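Local coordinates for protein formiminoglutamase (Trypanosoma cruzi, PDB 4MYK) that probably hydrolyses N-formimino-L-glutamate to glutamate and formamide, as an arginase-like enzyme with a two-manganese active site, at residues T90-T93 and L94-H98; G225-G228 and K229-F233; E281-P284 and L285-E288. The protein carries 1 engineered substitution. All coordinates share one frame; numbering follows the deposited sequence.

Contact 1: residues T90-T93 and L94-H98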
ATOM      1  N   THR A  90      33.616   8.639   8.309  1.00 30.66           N
ATOM      2  CA  THR A  90      34.307   8.590   7.024  1.00 29.62           C
ATOM      3  C   THR A  90      35.711   8.045   7.174  1.00 33.14           C
ATOM      4  O   THR A  90      36.397   8.348   8.146  1.00 35.70           O
ATOM      5  CB  THR A  90      34.394   9.973   6.382  1.00 39.28           C
ATOM      6  OG1 THR A  90      34.576  10.955   7.411  1.00 41.59           O
ATOM      7  CG2 THR A  90      33.118  10.275   5.595  1.00 33.89           C
ATOM      8  N   ALA A  91      36.139   7.250   6.200  1.00 29.68           N
ATOM      9  CA  ALA A  91      37.421   6.565   6.280  1.00 28.33           C
ATOM     10  C   ALA A  91      37.952   6.204   4.891  1.00 31.80           C
ATOM     11  O   ALA A  91      37.178   6.017   3.949  1.00 38.44           O
ATOM     12  CB  ALA A  91      37.288   5.317   7.139  1.00 29.83           C
ATOM     13  N   SER A  92      39.272   6.095   4.772  1.00 36.64           N
ATOM     14  CA  SER A  92      39.902   5.796   3.485  1.00 33.33           C
ATOM     15  C   SER A  92      39.600   4.373   2.997  1.00 35.21           C
ATOM     16  O   SER A  92      39.476   4.138   1.798  1.00 31.14           O
ATOM     17  CB  SER A  92      41.414   6.027   3.555  1.00 35.49           C
ATOM     18  OG  SER A  92      42.073   4.990   4.264  1.00 37.84           O
ATOM     19  N   THR A  93      39.493   3.428   3.930  1.00 37.07           N
ATOM     20  CA  THR A  93      39.137   2.050   3.592  1.00 32.91           C
ATOM     21  C   THR A  93      37.876   1.660   4.323  1.00 30.12           C
ATOM     22  O   THR A  93      37.501   2.284   5.307  1.00 27.67           O
ATOM     23  CB  THR A  93      40.240   1.029   3.971  1.00 33.84           C
ATOM     24  OG1 THR A  93      40.433   1.022   5.391  1.00 35.62           O
ATOM     25  CG2 THR A  93      41.561   1.349   3.270  1.00 36.03           C
ATOM     26  N   LEU A  94      37.235   0.601   3.850  1.00 29.62           N
ATOM     27  CA  LEU A  94      35.947   0.171   4.388  1.00 33.74           C
ATOM     28  C   LEU A  94      36.041  -0.432   5.795  1.00 29.36           C
ATOM     29  O   LEU A  94      35.239  -0.127   6.678  1.00 29.62           O
ATOM     30  CB  LEU A  94      35.314  -0.838   3.439  1.00 33.13           C
ATOM     31  CG  LEU A  94      33.848  -1.085   3.712  1.00 30.39           C
ATOM     32  CD1 LEU A  94      33.039   0.176   3.395  1.00 28.77           C
ATOM     33  CD2 LEU A  94      33.407  -2.263   2.879  1.00 30.25           C
ATOM     34  N   GLU A  95      37.027  -1.297   5.988  1.00 31.77           N
ATOM     35  CA  GLU A  95      37.260  -1.927   7.274  1.00 26.36           C
ATOM     36  C   GLU A  95      37.631  -0.876   8.308  1.00 25.45           C
ATOM     37  O   GLU A  95      37.301  -1.007   9.481  1.00 27.13           O
ATOM     38  CB  GLU A  95      38.369  -2.970   7.153  1.00 33.46           C
ATOM     39  CG  GLU A  95      38.134  -3.993   6.044  1.00 37.19           C
ATOM     40  CD  GLU A  95      38.333  -3.412   4.646  1.00 42.32           C
ATOM     41  OE1 GLU A  95      39.353  -2.716   4.429  1.00 42.15           O
ATOM     42  OE2 GLU A  95      37.473  -3.653   3.763  1.00 43.31           O
ATOM     43  N   GLU A  96      38.322   0.170   7.880  1.00 24.97           N
ATOM     44  CA  GLU A  96      38.631   1.261   8.793  1.00 25.74           C
ATOM     45  C   GLU A  96      37.353   2.014   9.176  1.00 26.53           C
ATOM     46  O   GLU A  96      37.178   2.410  10.328  1.00 23.53           O
ATOM     47  CB  GLU A  96      39.657   2.204   8.173  1.00 28.34           C
ATOM     48  CG  GLU A  96      40.047   3.372   9.053  1.00 30.85           C
ATOM     49  CD  GLU A  96      41.033   4.285   8.360  1.00 37.70           C
ATOM     50  OE1 GLU A  96      41.196   4.144   7.127  1.00 39.24           O
ATOM     51  OE2 GLU A  96      41.644   5.132   9.044  1.00 35.87           O
ATOM     52  N   ALA A  97      36.459   2.203   8.210  1.00 22.81           N
ATOM     53  CA  ALA A  97      35.169   2.834   8.480  1.00 22.78           C
ATOM     54  C   ALA A  97      34.382   2.009   9.487  1.00 21.65           C
ATOM     55  O   ALA A  97      33.658   2.545  10.315  1.00 24.14           O
ATOM     56  CB  ALA A  97      34.377   2.996   7.194  1.00 24.13           C
ATOM     57  N   HIS A  98      34.535   0.698   9.414  1.00 20.76           N
ATOM     58  CA  HIS A  98      33.922  -0.194  10.383  1.00 21.35           C
ATOM     59  C   HIS A  98      34.500   0.002  11.768  1.00 21.66           C
ATOM     60  O   HIS A  98      33.787  -0.041  12.768  1.00 19.91           O
ATOM     61  CB  HIS A  98      34.135  -1.638   9.956  1.00 25.08           C
ATOM     62  CG  HIS A  98      33.178  -2.088   8.906  1.00 29.03           C
ATOM     63  ND1 HIS A  98      32.207  -3.031   9.146  1.00 27.04           N
ATOM     64  CD2 HIS A  98      33.013  -1.692   7.622  1.00 33.13           C
ATOM     65  CE1 HIS A  98      31.497  -3.215   8.046  1.00 30.82           C
ATOM     66  NE2 HIS A  98      31.964  -2.413   7.109  1.00 30.42           N
TER
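Glu96, in the first turn of helix 94-110, reaches back across the three residues that lead into the helix and touches each of them with a different part of its side chain. Its CB lies 3.1 Å from Thr93 OG1, where the two side chains meet at about a right angle. The next carbon, CG, passes Ala91 CB at 3.9 Å, and CD lies 4.1 Å from that same methyl, Ala91 CB. At the tip, OE1 accepts a hydrogen bond from Ser92 OG over 3.1 Å, the hydroxyl approaching almost in line with the C-O bond. Glu96 has CG anti to its backbone N (chi1 -180°) and continues extended (chi2 -178°), which carries the carboxylate past Ala91 and back to the serine.

Thr93 is the N-cap. Its OG1, turned in between N and the carbonyl carbon (chi1 63°), takes a weak bond of 3.4 Å from Glu96 N, one of the amides that the start of a helix cannot satisfy from within. The first regular helical bond follows at once, from Ala97 N to Thr93 O at 3.1 Å. Ala91 fills the angle between the incoming chain and the helix: its CB sits 3.4 Å from Ala97 N and 3.7 Å from Ala97 CB. The entry is thus held by a capping hydroxyl, a serine-glutamate bond and a small alanine-alanine contact.

The segment joins strand 83-88, an outermost strand of the parallel sheet in this chain, to helix 94-110. Lys100, farther along the helix, bonds Thr90 O, while Leu94 and Ala97 both pack on Tyr39 in the loop that follows neighbouring strand 32-37.

Contact 2: residues G225-G228 and K229-F233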
ATOM      1  N   GLY A 225      11.569  -9.427  25.699  1.00 22.02           N
ATOM      2  CA  GLY A 225      11.591 -10.371  26.794  1.00 20.17           C
ATOM      3  C   GLY A 225      12.725 -11.352  26.609  1.00 20.11           C
ATOM      4  O   GLY A 225      13.398 -11.719  27.564  1.00 23.99           O
ATOM      5  N   LEU A 226      12.929 -11.768  25.363  1.00 17.44           N
ATOM      6  CA  LEU A 226      14.009 -12.675  24.987  1.00 20.43           C
ATOM      7  C   LEU A 226      15.382 -11.992  24.954  1.00 18.09           C
ATOM      8  O   LEU A 226      16.358 -12.520  25.477  1.00 19.44           O
ATOM      9  CB  LEU A 226      13.705 -13.320  23.626  1.00 21.24           C
ATOM     10  CG  LEU A 226      12.529 -14.301  23.566  1.00 18.16           C
ATOM     11  CD1 LEU A 226      12.107 -14.581  22.139  1.00 14.34           C
ATOM     12  CD2 LEU A 226      12.891 -15.588  24.289  1.00 19.70           C
ATOM     13  N   THR A 227      15.465 -10.821  24.336  1.00 17.11           N
ATOM     14  CA  THR A 227      16.732 -10.107  24.278  1.00 19.43           C
ATOM     15  C   THR A 227      17.137  -9.568  25.661  1.00 18.58           C
ATOM     16  O   THR A 227      18.287  -9.651  26.060  1.00 19.83           O
ATOM     17  CB  THR A 227      16.678  -8.966  23.261  1.00 18.61           C
ATOM     18  OG1 THR A 227      15.656  -8.039  23.645  1.00 21.68           O
ATOM     19  CG2 THR A 227      16.363  -9.508  21.875  1.00 16.16           C
ATOM     20  N   GLY A 228      16.183  -9.006  26.387  1.00 20.93           N
ATOM     21  CA  GLY A 228      16.440  -8.551  27.742  1.00 20.85           C
ATOM     22  C   GLY A 228      17.318  -7.322  27.878  1.00 20.21           C
ATOM     23  O   GLY A 228      17.110  -6.317  27.204  1.00 20.37           O
ATOM     24  N   LYS A 229      18.298  -7.393  28.773  1.00 23.26           N
ATOM     25  CA  LYS A 229      19.093  -6.220  29.110  1.00 19.82           C
ATOM     26  C   LYS A 229      19.959  -5.779  27.943  1.00 21.77           C
ATOM     27  O   LYS A 229      20.403  -6.605  27.142  1.00 18.90           O
ATOM     28  CB  LYS A 229      19.983  -6.497  30.313  1.00 20.61           C
ATOM     29  CG  LYS A 229      19.246  -6.989  31.529  1.00 24.68           C
ATOM     30  CD  LYS A 229      19.741  -6.284  32.771  1.00 30.62           C
ATOM     31  CE  LYS A 229      21.253  -6.098  32.747  1.00 32.77           C
ATOM     32  NZ  LYS A 229      21.769  -5.368  33.952  1.00 41.73           N
ATOM     33  N   ASN A 230      20.197  -4.474  27.852  1.00 19.59           N
ATOM     34  CA  ASN A 230      21.184  -3.952  26.926  1.00 20.01           C
ATOM     35  C   ASN A 230      20.901  -4.409  25.510  1.00 20.93           C
ATOM     36  O   ASN A 230      21.775  -4.940  24.822  1.00 20.77           O
ATOM     37  CB  ASN A 230      22.584  -4.390  27.358  1.00 20.61           C
ATOM     38  CG  ASN A 230      22.906  -3.968  28.772  1.00 21.40           C
ATOM     39  OD1 ASN A 230      22.602  -2.846  29.180  1.00 21.79           O
ATOM     40  ND2 ASN A 230      23.515  -4.863  29.534  1.00 23.56           N
ATOM     41  N   THR A 231      19.661  -4.193  25.088  1.00 20.04           N
ATOM     42  CA  THR A 231      19.206  -4.608  23.773  1.00 16.08           C
ATOM     43  C   THR A 231      19.586  -3.620  22.660  1.00 17.43           C
ATOM     44  O   THR A 231      19.376  -2.412  22.768  1.00 19.28           O
ATOM     45  CB  THR A 231      17.701  -4.849  23.779  1.00 17.84           C
ATOM     46  OG1 THR A 231      17.412  -5.950  24.640  1.00 20.21           O
ATOM     47  CG2 THR A 231      17.220  -5.181  22.400  1.00 15.24           C
ATOM     48  N   PHE A 232      20.180  -4.175  21.606  1.00 18.66           N
ATOM     49  CA  PHE A 232      20.511  -3.473  20.372  1.00 17.06           C
ATOM     50  C   PHE A 232      19.309  -3.621  19.440  1.00 17.22           C
ATOM     51  O   PHE A 232      18.993  -4.732  19.003  1.00 17.43           O
ATOM     52  CB  PHE A 232      21.774  -4.106  19.761  1.00 13.03           C
ATOM     53  CG  PHE A 232      22.099  -3.636  18.376  1.00 14.67           C
ATOM     54  CD1 PHE A 232      21.603  -2.435  17.881  1.00 16.83           C
ATOM     55  CD2 PHE A 232      22.922  -4.393  17.559  1.00 18.10           C
ATOM     56  CE1 PHE A 232      21.917  -2.007  16.592  1.00 15.94           C
ATOM     57  CE2 PHE A 232      23.240  -3.962  16.270  1.00 17.94           C
ATOM     58  CZ  PHE A 232      22.728  -2.767  15.793  1.00 16.32           C
ATOM     59  N   PHE A 233      18.631  -2.505  19.164  1.00 17.26           N
ATOM     60  CA  PHE A 233      17.440  -2.503  18.315  1.00 15.63           C
ATOM     61  C   PHE A 233      17.850  -2.181  16.883  1.00 15.76           C
ATOM     62  O   PHE A 233      18.054  -1.022  16.532  1.00 14.08           O
ATOM     63  CB  PHE A 233      16.402  -1.503  18.843  1.00 17.14           C
ATOM     64  CG  PHE A 233      15.059  -1.580  18.149  1.00 23.12           C
ATOM     65  CD1 PHE A 233      14.368  -2.787  18.056  1.00 19.22           C
ATOM     66  CD2 PHE A 233      14.471  -0.436  17.609  1.00 18.49           C
ATOM     67  CE1 PHE A 233      13.127  -2.847  17.414  1.00 14.76           C
ATOM     68  CE2 PHE A 233      13.238  -0.501  16.982  1.00 14.61           C
ATOM     69  CZ  PHE A 233      12.570  -1.703  16.886  1.00 13.62           C
TER
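The turn that takes the chain from the C-terminal end of helix 216-227 into strand 231-236 is tied by the hydroxyl of Thr231, which meets both Thr227 and Gly228. Thr231 OG1 donates to Gly228 O over 2.6 Å, a short bond in which the hydroxyl stands above the carbonyl plane, 46° out of it. The oxygen is set beside the backbone N of Thr231 (chi1 -65°), and from there it also lies 2.9 Å from Thr227 OG1. Whether the proton of Thr227 serves this pair is not settled, because carbonyls of the preceding helical turn, those of Ala223 and Phe224, compete for it through weak bonds.

The two threonine side chains cross at about a right angle, and the methyl CG2 of Thr231 lies 3.5 Å from Thr227 OG1 and 3.9 Å from Thr227 CB. Both threonines are buried; Thr231 OG1 is satisfied by the Gly228 carbonyl, and Thr227 OG1 has weak carbonyl partners within its helix. Gly228, the first residue to leave the helical conformation, does so with a positive phi of 71°, and its carbonyl meets Thr231 and, weakly, Thr273 OG1.

Around the turn, Arg179 binds Thr227 O, and Asn230 ND2 bonds Asp139 O. Phe232 and Phe233 then enter the sheet between strands 141-145 and 274-280. With a positive-phi glycine ending the helix, this is an alpha-to-beta connection in the parallel alpha/beta sheet of the arginase/deacetylase fold, and the strand it enters ends at Asp236, a manganese ligand.

Contact 3: residues E281-P284 and L285-E288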
ATOM      1  N   GLU A 281      19.567   0.064   5.224  1.00 15.88           N
ATOM      2  CA  GLU A 281      19.065  -0.243   3.878  1.00 14.20           C
ATOM      3  C   GLU A 281      18.247   0.861   3.180  1.00 15.23           C
ATOM      4  O   GLU A 281      17.711   0.649   2.095  1.00 16.18           O
ATOM      5  CB  GLU A 281      18.343  -1.604   3.856  1.00 16.31           C
ATOM      6  CG  GLU A 281      19.262  -2.802   4.180  1.00 16.86           C
ATOM      7  CD  GLU A 281      20.324  -3.007   3.117  1.00 19.60           C
ATOM      8  OE1 GLU A 281      20.062  -2.633   1.955  1.00 21.16           O
ATOM      9  OE2 GLU A 281      21.411  -3.538   3.436  1.00 19.29           O
ATOM     10  N   LEU A 282      18.183   2.044   3.790  1.00 14.68           N
ATOM     11  CA  LEU A 282      17.533   3.188   3.150  1.00 15.26           C
ATOM     12  C   LEU A 282      18.302   3.572   1.889  1.00 15.91           C
ATOM     13  O   LEU A 282      19.503   3.836   1.943  1.00 15.86           O
ATOM     14  CB  LEU A 282      17.430   4.395   4.098  1.00 12.83           C
ATOM     15  CG  LEU A 282      16.631   5.580   3.545  1.00 13.45           C
ATOM     16  CD1 LEU A 282      15.194   5.166   3.351  1.00 16.38           C
ATOM     17  CD2 LEU A 282      16.706   6.794   4.456  1.00 12.75           C
ATOM     18  N   ASN A 283      17.593   3.612   0.763  1.00 15.14           N
ATOM     19  CA  ASN A 283      18.216   3.738  -0.547  1.00 14.19           C
ATOM     20  C   ASN A 283      17.459   4.717  -1.476  1.00 16.83           C
ATOM     21  O   ASN A 283      16.509   4.329  -2.176  1.00 15.27           O
ATOM     22  CB  ASN A 283      18.319   2.350  -1.172  1.00 16.69           C
ATOM     23  CG  ASN A 283      19.130   2.343  -2.426  1.00 16.37           C
ATOM     24  OD1 ASN A 283      19.207   3.351  -3.136  1.00 17.94           O
ATOM     25  ND2 ASN A 283      19.738   1.201  -2.724  1.00 15.27           N
ATOM     26  N   PRO A 284      17.875   5.999  -1.467  1.00 15.03           N
ATOM     27  CA  PRO A 284      17.163   7.085  -2.161  1.00 16.51           C
ATOM     28  C   PRO A 284      17.280   7.007  -3.675  1.00 17.43           C
ATOM     29  O   PRO A 284      16.520   7.684  -4.371  1.00 16.92           O
ATOM     30  CB  PRO A 284      17.850   8.350  -1.638  1.00 15.88           C
ATOM     31  CG  PRO A 284      18.491   7.926  -0.342  1.00 16.56           C
ATOM     32  CD  PRO A 284      18.928   6.515  -0.575  1.00 15.42           C
ATOM     33  N   LEU A 285      18.218   6.202  -4.171  1.00 18.81           N
ATOM     34  CA  LEU A 285      18.313   5.951  -5.611  1.00 18.04           C
ATOM     35  C   LEU A 285      17.165   5.061  -6.053  1.00 18.35           C
ATOM     36  O   LEU A 285      16.737   5.127  -7.200  1.00 17.67           O
ATOM     37  CB  LEU A 285      19.625   5.275  -5.988  1.00 18.49           C
ATOM     38  CG  LEU A 285      20.905   5.841  -5.381  1.00 22.00           C
ATOM     39  CD1 LEU A 285      22.114   5.357  -6.177  1.00 17.05           C
ATOM     40  CD2 LEU A 285      20.822   7.352  -5.344  1.00 22.59           C
ATOM     41  N   VAL A 286      16.675   4.213  -5.152  1.00 15.85           N
ATOM     42  CA  VAL A 286      15.511   3.395  -5.480  1.00 17.28           C
ATOM     43  C   VAL A 286      14.209   4.200  -5.391  1.00 15.97           C
ATOM     44  O   VAL A 286      13.387   4.142  -6.304  1.00 18.90           O
ATOM     45  CB  VAL A 286      15.415   2.117  -4.641  1.00 14.25           C
ATOM     46  CG1 VAL A 286      14.114   1.398  -4.957  1.00 17.32           C
ATOM     47  CG2 VAL A 286      16.599   1.222  -4.925  1.00 14.51           C
ATOM     48  N   GLU A 287      14.031   4.938  -4.298  1.00 13.51           N
ATOM     49  CA  GLU A 287      12.951   5.908  -4.180  1.00 15.90           C
ATOM     50  C   GLU A 287      13.394   6.972  -3.180  1.00 18.32           C
ATOM     51  O   GLU A 287      13.945   6.641  -2.134  1.00 17.35           O
ATOM     52  CB  GLU A 287      11.646   5.236  -3.743  1.00 17.02           C
ATOM     53  CG  GLU A 287      10.411   6.111  -3.905  1.00 16.26           C
ATOM     54  CD  GLU A 287      10.209   7.062  -2.742  1.00 15.37           C
ATOM     55  OE1 GLU A 287      10.560   6.687  -1.609  1.00 16.99           O
ATOM     56  OE2 GLU A 287       9.679   8.170  -2.953  1.00 15.08           O
ATOM     57  N   GLU A 288      13.167   8.246  -3.495  1.00 19.10           N
ATOM     58  CA  GLU A 288      13.865   9.313  -2.784  1.00 17.66           C
ATOM     59  C   GLU A 288      13.019  10.251  -1.916  1.00 19.39           C
ATOM     60  O   GLU A 288      13.572  11.040  -1.157  1.00 20.44           O
ATOM     61  CB  GLU A 288      14.659  10.155  -3.771  1.00 22.27           C
ATOM     62  CG  GLU A 288      13.789  10.848  -4.798  1.00 28.87           C
ATOM     63  CD  GLU A 288      14.383  12.155  -5.273  1.00 31.29           C
ATOM     64  OE1 GLU A 288      13.611  12.987  -5.797  1.00 39.35           O
ATOM     65  OE2 GLU A 288      15.610  12.363  -5.112  1.00 28.88           O
TER
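Pro284 and Leu285, both with near-helical backbone angles, are the central residues of a type I beta turn closed by the bond from Val286 N to Asn283 O at 3.0 Å. The same carbonyl oxygen, Asn283 O, also takes a weak bond from Glu287 N at 3.3 Å. The asparagine side chain adds an Asx turn: OD1 receives weak bonds from Leu285 N at 3.2 Å and Val286 N at 3.3 Å. A chi1 of -171° keeps the amide beside the carbonyl carbon, where OD1 reaches these two N-H groups. Its other end is anchored outside the turn, ND2 bonding Ser249 OG and Ala50 O, which should fix the rotation of the group.

Val286 crosses the asparagine at about a right angle and sets CG2 3.7 Å from Asn283 CG. Farther on, Glu287 turns its carboxylate to the start of helix 290-306, where it bonds the backbone N of Tyr289 and Arg290 and the hydroxyl of Ser291.

The loop leaves strand 274-280 on the manganese side of the arginase fold, the Asn283 side chain lying about 11 Å from a manganese ion. Across the turn, the CA-H of Pro284 points at Glu287 O, 3.2 Å from CA to oxygen.

Contacts 1 and 3 are surface structures in loops after strands 83-88 and 274-280, each leading into a helix, whereas contact 2 is partly buried and carries a helix into strand 231-236. In the parallel sheet, contacts 1 and 3 thus follow the C-terminal ends of strands and contact 2 precedes the N-terminal end of one; contacts 2 and 3 lie on opposite sides of the chain's centre. Contacts 2 and 3 adjoin neighbouring strands, 231-236 and 274-280. The chemistry follows position: a carboxylate and two hydroxyls at the helix entry of 90-98, a buried threonine hydroxyl bound to a glycine carbonyl in 225-233, and an asparagine gathering backbone amides in 281-288.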